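Local coordinates for Alpha/beta fold hydrolase (Pseudomonas aeruginosa, PDB 6I8W), which acts as a membrane-bound phospholipase A that degrades membrane phospholipids, a bacterial virulence factor of the alpha/beta hydrolase fold, at residues H69-D74 against Q227-L232; A108-D111 against E117-A120; Y110-Q115 against G139-A144. All blocks are in the same frame, centred on the assembly; numbering follows the deposited sequence.

How the contacts relate
Contact 1 brings the loop after strand 64-68 to helix 208-234, and contacts 2 and 3 are nested in the sequence loop it closes. Its centre lies 12 Å from that of contact 2 and 10 Å from that of contact 3, and Q231 OE1 probably takes a hydrogen bond from Y110 N (2.7 Å), so one helix meets all three. Contacts 2 and 3, with centres 7 Å apart, share Y110 and D111 and both use helix 112-125. Residues 69-74 of contact 1 touch the bound myristic acid, whereas in contact 3 the I142 side chain is about 11 Å from it, nearest atoms; contact 3 also holds G139 of the likely GxSxG nucleophile elbow.

Contact 1 of 3, residues H69-D74 against Q227-L232; sequences HGFGAD and QIFEQL. With MYR (myristic acid), chain C.
F71 meets F229 in a T-shaped stack at the loop that follows strand 64-68, where the sequence HGFG is consistent with the HG-containing oxyanion loop of alpha/beta hydrolases. The F229 ring offers its edge to a face of F71, with centroids 5.1 Å apart and planes at 73°. The touching atom is F229 CD1, which stands over the centre of the F71 ring and comes to 3.7 Å from F71 CZ. F71 reaches the helix because its CG lies anti to the backbone N (chi1 174°), carrying the ring out from the loop toward residues 227-232. Two aliphatic neighbours from the same helix complete the contact: I228 CG2 sits at the ring's edge, 4.1 Å from F71 CE1, and L232 CD1 comes in obliquely, 3.8 Å from F71 CD1. M138 of helix 138-149 touches both F71 and L232, and the F71 side chain lies near, without touching, the likely nucleophile elbow.

Residues G70 to A73 form a type II turn, with G72 at its positive-phi position. G70 O accepts two bonds: from A73 N at 3.2 Å, closing the turn, and from the side-chain atom H69 ND1 at 2.8 Å. G70 O lies almost in the imidazole plane of H69, which would fix the rotation of the ring, while H69 NE2 accepts a hydrogen bond from L96 N. Beyond the turn runs the fatty acid: A73 CB is 3.9 Å from myristic acid C3, and F71 O is 3.4 Å from its carboxylate atom O2.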
loop_
_atom_site.group_PDB
_atom_site.type_symbol
_atom_site.label_atom_id
_atom_site.label_comp_id
_atom_site.label_asym_id
_atom_site.label_seq_id
_atom_site.Cartn_x
_atom_site.Cartn_y
_atom_site.Cartn_z
ATOM N N HIS A 69 2.296 -0.109 -1.692
ATOM C CA HIS A 69 1.083 -0.297 -0.899
ATOM C C HIS A 69 0.644 -1.775 -0.825
ATOM O O HIS A 69 1.162 -2.641 -1.548
ATOM C CB HIS A 69 -0.040 0.541 -1.509
ATOM C CG HIS A 69 -0.440 0.058 -2.867
ATOM N ND1 HIS A 69 -1.237 -1.057 -3.046
ATOM C CD2 HIS A 69 -0.105 0.482 -4.111
ATOM C CE1 HIS A 69 -1.403 -1.279 -4.340
ATOM N NE2 HIS A 69 -0.727 -0.358 -5.013
ATOM N N GLY A 70 -0.358 -2.049 0.008
ATOM C CA GLY A 70 -0.835 -3.404 0.186
ATOM C C GLY A 70 -2.106 -3.717 -0.585
ATOM O O GLY A 70 -2.518 -2.959 -1.457
ATOM N N PHE A 71 -2.713 -4.854 -0.263
ATOM C CA PHE A 71 -3.881 -5.350 -0.976
ATOM C C PHE A 71 -5.055 -4.373 -0.891
ATOM O O PHE A 71 -5.395 -3.901 0.186
ATOM C CB PHE A 71 -4.306 -6.714 -0.424
ATOM C CG PHE A 71 -5.593 -7.219 -1.014
ATOM C CD1 PHE A 71 -5.606 -7.837 -2.255
ATOM C CD2 PHE A 71 -6.796 -7.040 -0.346
ATOM C CE1 PHE A 71 -6.792 -8.296 -2.814
ATOM C CE2 PHE A 71 -7.987 -7.480 -0.892
ATOM C CZ PHE A 71 -7.991 -8.118 -2.131
ATOM N N GLY A 72 -5.653 -4.062 -2.033
ATOM C CA GLY A 72 -6.831 -3.218 -2.062
ATOM C C GLY A 72 -6.533 -1.748 -1.842
ATOM O O GLY A 72 -7.441 -0.923 -1.939
ATOM N N ALA A 73 -5.271 -1.423 -1.554
ATOM C CA ALA A 73 -4.857 -0.042 -1.294
ATOM C C ALA A 73 -4.297 0.628 -2.553
ATOM O O ALA A 73 -4.452 0.122 -3.662
ATOM C CB ALA A 73 -3.791 -0.003 -0.137
ATOM N N ASP A 74 -3.639 1.771 -2.382
ATOM C CA ASP A 74 -3.028 2.470 -3.509
ATOM C C ASP A 74 -1.945 3.422 -3.003
ATOM O O ASP A 74 -1.665 3.479 -1.803
ATOM C CB ASP A 74 -4.073 3.232 -4.351
ATOM C CG ASP A 74 -4.868 4.269 -3.542
ATOM O OD1 ASP A 74 -4.288 4.984 -2.707
ATOM O OD2 ASP A 74 -6.082 4.389 -3.769
ATOM N N GLN A 227 -10.920 -11.587 -6.812
ATOM C CA GLN A 227 -10.223 -12.468 -7.753
ATOM C C GLN A 227 -8.708 -12.413 -7.521
ATOM O O GLN A 227 -8.028 -13.439 -7.486
ATOM C CB GLN A 227 -10.571 -12.073 -9.192
ATOM C CG GLN A 227 -9.511 -12.389 -10.234
ATOM C CD GLN A 227 -9.956 -11.995 -11.642
ATOM O OE1 GLN A 227 -9.138 -11.895 -12.561
ATOM N NE2 GLN A 227 -11.258 -11.764 -11.811
ATOM N N ILE A 228 -8.181 -11.210 -7.341
ATOM C CA ILE A 228 -6.772 -11.066 -7.007
ATOM C C ILE A 228 -6.461 -11.754 -5.678
ATOM O O ILE A 228 -5.451 -12.445 -5.560
ATOM C CB ILE A 228 -6.346 -9.589 -6.934
ATOM C CG1 ILE A 228 -6.336 -8.966 -8.331
ATOM C CG2 ILE A 228 -4.943 -9.461 -6.324
ATOM C CD1 ILE A 228 -5.940 -7.492 -8.322
ATOM N N PHE A 229 -7.333 -11.579 -4.686
ATOM C CA PHE A 229 -7.099 -12.184 -3.374
ATOM C C PHE A 229 -7.018 -13.706 -3.497
ATOM O O PHE A 229 -6.223 -14.353 -2.812
ATOM C CB PHE A 229 -8.192 -11.797 -2.371
ATOM C CG PHE A 229 -7.819 -12.081 -0.933
ATOM C CD1 PHE A 229 -7.154 -11.131 -0.178
ATOM C CD2 PHE A 229 -8.108 -13.309 -0.352
ATOM C CE1 PHE A 229 -6.796 -11.394 1.141
ATOM C CE2 PHE A 229 -7.755 -13.581 0.958
ATOM C CZ PHE A 229 -7.095 -12.624 1.709
ATOM N N GLU A 230 -7.822 -14.271 -4.391
ATOM C CA GLU A 230 -7.802 -15.716 -4.611
ATOM C C GLU A 230 -6.475 -16.164 -5.224
ATOM O O GLU A 230 -5.944 -17.218 -4.869
ATOM C CB GLU A 230 -8.976 -16.145 -5.490
ATOM C CG GLU A 230 -10.065 -16.841 -4.708
ATOM C CD GLU A 230 -9.535 -18.019 -3.912
ATOM O OE1 GLU A 230 -9.091 -19.010 -4.531
ATOM O OE2 GLU A 230 -9.552 -17.947 -2.664
ATOM N N GLN A 231 -5.935 -15.362 -6.137
ATOM C CA GLN A 231 -4.599 -15.619 -6.667
ATOM C C GLN A 231 -3.529 -15.539 -5.575
ATOM O O GLN A 231 -2.586 -16.321 -5.565
ATOM C CB GLN A 231 -4.263 -14.636 -7.784
ATOM C CG GLN A 231 -5.059 -14.841 -9.063
ATOM C CD GLN A 231 -4.447 -14.083 -10.216
ATOM O OE1 GLN A 231 -3.233 -13.888 -10.258
ATOM N NE2 GLN A 231 -5.279 -13.633 -11.148
ATOM N N LEU A 232 -3.669 -14.590 -4.654
ATOM C CA LEU A 232 -2.683 -14.455 -3.586
ATOM C C LEU A 232 -2.713 -15.707 -2.706
ATOM O O LEU A 232 -1.683 -16.128 -2.170
ATOM C CB LEU A 232 -2.935 -13.192 -2.753
ATOM C CG LEU A 232 -2.751 -11.834 -3.446
ATOM C CD1 LEU A 232 -3.174 -10.700 -2.532
ATOM C CD2 LEU A 232 -1.300 -11.645 -3.886
HETATM C C1 MYR C . -4.370 -2.780 3.499
HETATM O O1 MYR C . -3.162 -2.503 3.314
HETATM O O2 MYR C . -4.785 -3.960 3.561
HETATM C C2 MYR C . -5.353 -1.650 3.742
HETATM C C3 MYR C . -4.637 -0.303 3.648
HETATM C C4 MYR C . -5.490 0.829 4.211
HETATM C C5 MYR C . -6.717 1.101 3.354
HETATM C C6 MYR C . -7.394 2.383 3.818
HETATM C C7 MYR C . -7.391 3.454 2.731
HETATM C C8 MYR C . -7.088 4.829 3.322
HETATM C C9 MYR C . -7.937 5.930 2.689
HETATM C C10 MYR C . -7.090 6.819 1.788
HETATM C C11 MYR C . -7.819 8.102 1.402
HETATM C C12 MYR C . -7.135 8.765 0.212
HETATM C C13 MYR C . -7.315 10.275 0.254
HETATM C C14 MYR C . -6.030 10.965 -0.145
#

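Contact 2 of 3, residues A108-D111 against E117-A120; sequences ASYD and ERVA
R118 turns the edge of its guanidinium to S109, whose carbonyl oxygen lies nearly in the plane of that group. A108 CB and the Y110 ring approach the same guanidinium obliquely. The Y110 ring in turn has Q115 NE2 at its edge and R118 NH1 at an oblique angle, 4.2 Å from Y110 CD1.

The grip is end-on and uses both terminal nitrogens on one acceptor: R118 NH1 donates to S109 O at 2.9 Å, and R118 NH2 donates to the same S109 O at 3.0 Å. The N-H...O angles of 146° and 141° are similarly bent, as expected when two nearly parallel N-H bonds share one oxygen lying between them. Together the two bonds keep the guanidinium edge-on to the S109 carbonyl and should restrict its rotation. The side chain starts with CG beside the backbone N (chi1 -63°) and then runs extended from CG to NE, spanning the gap between the helix and the loop. The R118 side chain also packs on P97, and at its end NH1 also donates to Q115 OE1, so this nitrogen serves two acceptors. A108 CB touches R118 NH2 at 3.7 Å.

Tyrosine and loop are fixed from other directions. Y110 OH is hydrogen-bonded to P105 O, and Q231 of helix 208-234 accepts from Y110 N. The preceding residue on the helix, E117, is engaged with other partners: a salt bridge to R149 and a hydrogen bond to H150.

Immediately after Y110 the chain enters helix 112-125, where D111 OD2 accepts from T114 N at 2.8 Å. The arginine thus reaches back from its own helix to the loop leading into it, just ahead of a classic aspartate N-cap.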
loop_
_atom_site.group_PDB
_atom_site.type_symbol
_atom_site.label_atom_id
_atom_site.label_comp_id
_atom_site.label_asym_id
_atom_site.label_seq_id
_atom_site.Cartn_x
_atom_site.Cartn_y
_atom_site.Cartn_z
ATOM N N ALA A 108 -4.343 -11.240 -16.328
ATOM C CA ALA A 108 -2.962 -11.238 -15.878
ATOM C C ALA A 108 -2.805 -12.016 -14.571
ATOM O O ALA A 108 -3.788 -12.329 -13.892
ATOM C CB ALA A 108 -2.464 -9.808 -15.709
ATOM N N SER A 109 -1.563 -12.339 -14.232
ATOM C CA SER A 109 -1.261 -12.885 -12.924
ATOM C C SER A 109 -0.958 -11.740 -11.945
ATOM O O SER A 109 -0.239 -10.796 -12.277
ATOM C CB SER A 109 -0.088 -13.856 -13.003
ATOM O OG SER A 109 0.256 -14.313 -11.706
ATOM N N TYR A 110 -1.483 -11.845 -10.732
ATOM C CA TYR A 110 -1.262 -10.823 -9.737
ATOM C C TYR A 110 -0.616 -11.392 -8.484
ATOM O O TYR A 110 -0.682 -10.780 -7.423
ATOM C CB TYR A 110 -2.576 -10.121 -9.392
ATOM C CG TYR A 110 -3.138 -9.316 -10.536
ATOM C CD1 TYR A 110 -2.651 -8.047 -10.816
ATOM C CD2 TYR A 110 -4.146 -9.827 -11.342
ATOM C CE1 TYR A 110 -3.153 -7.311 -11.866
ATOM C CE2 TYR A 110 -4.663 -9.092 -12.390
ATOM C CZ TYR A 110 -4.154 -7.829 -12.641
ATOM O OH TYR A 110 -4.649 -7.083 -13.677
ATOM N N ASP A 111 0.001 -12.564 -8.616
ATOM C CA ASP A 111 0.793 -13.130 -7.530
ATOM C C ASP A 111 1.972 -12.215 -7.201
ATOM O O ASP A 111 2.418 -11.442 -8.049
ATOM C CB ASP A 111 1.305 -14.522 -7.904
ATOM C CG ASP A 111 2.338 -14.475 -9.001
ATOM O OD1 ASP A 111 1.950 -14.452 -10.189
ATOM O OD2 ASP A 111 3.542 -14.415 -8.675
ATOM N N GLU A 117 8.511 -8.593 -10.079
ATOM C CA GLU A 117 9.218 -8.336 -11.330
ATOM C C GLU A 117 8.713 -7.061 -12.026
ATOM O O GLU A 117 9.501 -6.319 -12.608
ATOM C CB GLU A 117 9.101 -9.534 -12.273
ATOM C CG GLU A 117 9.834 -10.742 -11.751
ATOM C CD GLU A 117 11.194 -10.379 -11.170
ATOM O OE1 GLU A 117 12.033 -9.811 -11.905
ATOM O OE2 GLU A 117 11.414 -10.646 -9.969
ATOM N N ARG A 118 7.411 -6.803 -11.962
ATOM C CA ARG A 118 6.867 -5.563 -12.512
ATOM C C ARG A 118 7.457 -4.335 -11.791
ATOM O O ARG A 118 7.737 -3.311 -12.420
ATOM C CB ARG A 118 5.328 -5.551 -12.416
ATOM C CG ARG A 118 4.620 -6.665 -13.248
ATOM C CD ARG A 118 3.099 -6.432 -13.323
ATOM N NE ARG A 118 2.427 -7.453 -14.128
ATOM C CZ ARG A 118 1.580 -8.359 -13.646
ATOM N NH1 ARG A 118 1.296 -8.373 -12.348
ATOM N NH2 ARG A 118 1.016 -9.253 -14.463
ATOM N N VAL A 119 7.634 -4.433 -10.476
ATOM C CA VAL A 119 8.165 -3.307 -9.707
ATOM C C VAL A 119 9.621 -3.043 -10.103
ATOM O O VAL A 119 10.032 -1.892 -10.264
ATOM C CB VAL A 119 8.080 -3.544 -8.188
ATOM C CG1 VAL A 119 8.765 -2.407 -7.441
ATOM C CG2 VAL A 119 6.632 -3.661 -7.735
ATOM N N ALA A 120 10.393 -4.109 -10.285
ATOM C CA ALA A 120 11.771 -3.962 -10.747
ATOM C C ALA A 120 11.819 -3.349 -12.151
ATOM O O ALA A 120 12.638 -2.476 -12.423
ATOM C CB ALA A 120 12.482 -5.293 -10.732
#

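Contact 3 of 3, residues Y110-Q115 against G139-A144; sequences YDVGTQ and GGHIAA
V112, on one helix, meets H141 and I142 on another, with V112 CA 5.1 Å from I142 CA. From CB outward, every atom of its side chain has a partner. V112 CB rests on I142 CG1 at 3.7 Å. V112 CG1 touches the same I142 CG1 and also comes to 3.8 Å from H141 ND1, near the imidazole rim. With V112 CG1 anti to the carbonyl carbon (chi1 -69°), CG2 falls between the backbone N and the carbonyl carbon and projects over the face of H141. There V112 CG2 makes a CH-pi contact, 3.6 Å from the H141 ring centroid and only 10° off the ring normal.

The imidazole is also held through NE2, hydrogen-bonded to I237 O. One turn on from V112, Q115 CB packs against I142 CD1 at 3.6 Å. Q115 then bends at chi2 and carries its amide away from I142, where NE2 donates to P97 O and OE1 accepts from R118.

The contact joins the start of helix 112-125 to helix 138-149, which follows strand 131-136. L232 of helix 208-234 and M138 and L145 also pack on V112, while A143 and A144 turn to strand 154-160 of the central sheet.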
loop_
_atom_site.group_PDB
_atom_site.type_symbol
_atom_site.label_atom_id
_atom_site.label_comp_id
_atom_site.label_asym_id
_atom_site.label_seq_id
_atom_site.Cartn_x
_atom_site.Cartn_y
_atom_site.Cartn_z
ATOM N N TYR A 110 -1.483 -11.845 -10.732
ATOM C CA TYR A 110 -1.262 -10.823 -9.737
ATOM C C TYR A 110 -0.616 -11.392 -8.484
ATOM O O TYR A 110 -0.682 -10.780 -7.423
ATOM C CB TYR A 110 -2.576 -10.121 -9.392
ATOM C CG TYR A 110 -3.138 -9.316 -10.536
ATOM C CD1 TYR A 110 -2.651 -8.047 -10.816
ATOM C CD2 TYR A 110 -4.146 -9.827 -11.342
ATOM C CE1 TYR A 110 -3.153 -7.311 -11.866
ATOM C CE2 TYR A 110 -4.663 -9.092 -12.390
ATOM C CZ TYR A 110 -4.154 -7.829 -12.641
ATOM O OH TYR A 110 -4.649 -7.083 -13.677
ATOM N N ASP A 111 0.001 -12.564 -8.616
ATOM C CA ASP A 111 0.793 -13.130 -7.530
ATOM C C ASP A 111 1.972 -12.215 -7.201
ATOM O O ASP A 111 2.418 -11.442 -8.049
ATOM C CB ASP A 111 1.305 -14.522 -7.904
ATOM C CG ASP A 111 2.338 -14.475 -9.001
ATOM O OD1 ASP A 111 1.950 -14.452 -10.189
ATOM O OD2 ASP A 111 3.542 -14.415 -8.675
ATOM N N VAL A 112 2.501 -12.320 -5.988
ATOM C CA VAL A 112 3.508 -11.360 -5.528
ATOM C C VAL A 112 4.835 -11.530 -6.276
ATOM O O VAL A 112 5.631 -10.597 -6.369
ATOM C CB VAL A 112 3.745 -11.480 -4.013
ATOM C CG1 VAL A 112 2.518 -11.009 -3.251
ATOM C CG2 VAL A 112 4.111 -12.921 -3.631
ATOM N N GLY A 113 5.076 -12.730 -6.797
ATOM C CA GLY A 113 6.271 -12.983 -7.584
ATOM C C GLY A 113 6.277 -12.224 -8.905
ATOM O O GLY A 113 7.244 -11.543 -9.243
ATOM N N THR A 114 5.181 -12.334 -9.648
ATOM C CA THR A 114 4.994 -11.565 -10.872
ATOM C C THR A 114 5.004 -10.052 -10.562
ATOM O O THR A 114 5.624 -9.259 -11.267
ATOM C CB THR A 114 3.673 -11.963 -11.566
ATOM O OG1 THR A 114 3.656 -13.379 -11.768
ATOM C CG2 THR A 114 3.509 -11.255 -12.899
ATOM N N GLN A 115 4.334 -9.655 -9.488
ATOM C CA GLN A 115 4.298 -8.236 -9.126
ATOM C C GLN A 115 5.704 -7.703 -8.791
ATOM O O GLN A 115 6.053 -6.597 -9.186
ATOM C CB GLN A 115 3.343 -8.015 -7.951
ATOM C CG GLN A 115 1.865 -8.222 -8.293
ATOM C CD GLN A 115 1.259 -7.021 -9.034
ATOM O OE1 GLN A 115 1.815 -6.525 -10.012
ATOM N NE2 GLN A 115 0.133 -6.540 -8.541
ATOM N N GLY A 139 2.306 -5.468 -0.265
ATOM C CA GLY A 139 3.426 -4.736 -0.842
ATOM C C GLY A 139 4.760 -5.058 -0.169
ATOM O O GLY A 139 5.820 -4.999 -0.790
ATOM N N GLY A 140 4.713 -5.395 1.116
ATOM C CA GLY A 140 5.915 -5.830 1.817
ATOM C C GLY A 140 6.331 -7.214 1.350
ATOM O O GLY A 140 7.516 -7.513 1.227
ATOM N N HIS A 141 5.340 -8.067 1.097
ATOM C CA HIS A 141 5.596 -9.406 0.566
ATOM C C HIS A 141 6.352 -9.278 -0.765
ATOM O O HIS A 141 7.372 -9.934 -0.992
ATOM C CB HIS A 141 4.273 -10.167 0.388
ATOM C CG HIS A 141 4.435 -11.641 0.160
ATOM N ND1 HIS A 141 3.364 -12.511 0.124
ATOM C CD2 HIS A 141 5.540 -12.399 -0.033
ATOM C CE1 HIS A 141 3.804 -13.742 -0.083
ATOM N NE2 HIS A 141 5.119 -13.701 -0.187
ATOM N N ILE A 142 5.845 -8.397 -1.621
ATOM C CA ILE A 142 6.451 -8.074 -2.912
ATOM C C ILE A 142 7.854 -7.446 -2.771
ATOM O O ILE A 142 8.785 -7.816 -3.486
ATOM C CB ILE A 142 5.530 -7.103 -3.692
ATOM C CG1 ILE A 142 4.250 -7.829 -4.149
ATOM C CG2 ILE A 142 6.270 -6.456 -4.865
ATOM C CD1 ILE A 142 3.107 -6.862 -4.525
ATOM N N ALA A 143 7.995 -6.488 -1.857
ATOM C CA ALA A 143 9.286 -5.827 -1.636
ATOM C C ALA A 143 10.353 -6.821 -1.186
ATOM O O ALA A 143 11.507 -6.739 -1.596
ATOM C CB ALA A 143 9.158 -4.725 -0.600
ATOM N N ALA A 144 9.974 -7.743 -0.312
ATOM C CA ALA A 144 10.939 -8.730 0.164
ATOM C C ALA A 144 11.453 -9.585 -0.998
ATOM O O ALA A 144 12.645 -9.877 -1.070
ATOM C CB ALA A 144 10.327 -9.608 1.245
#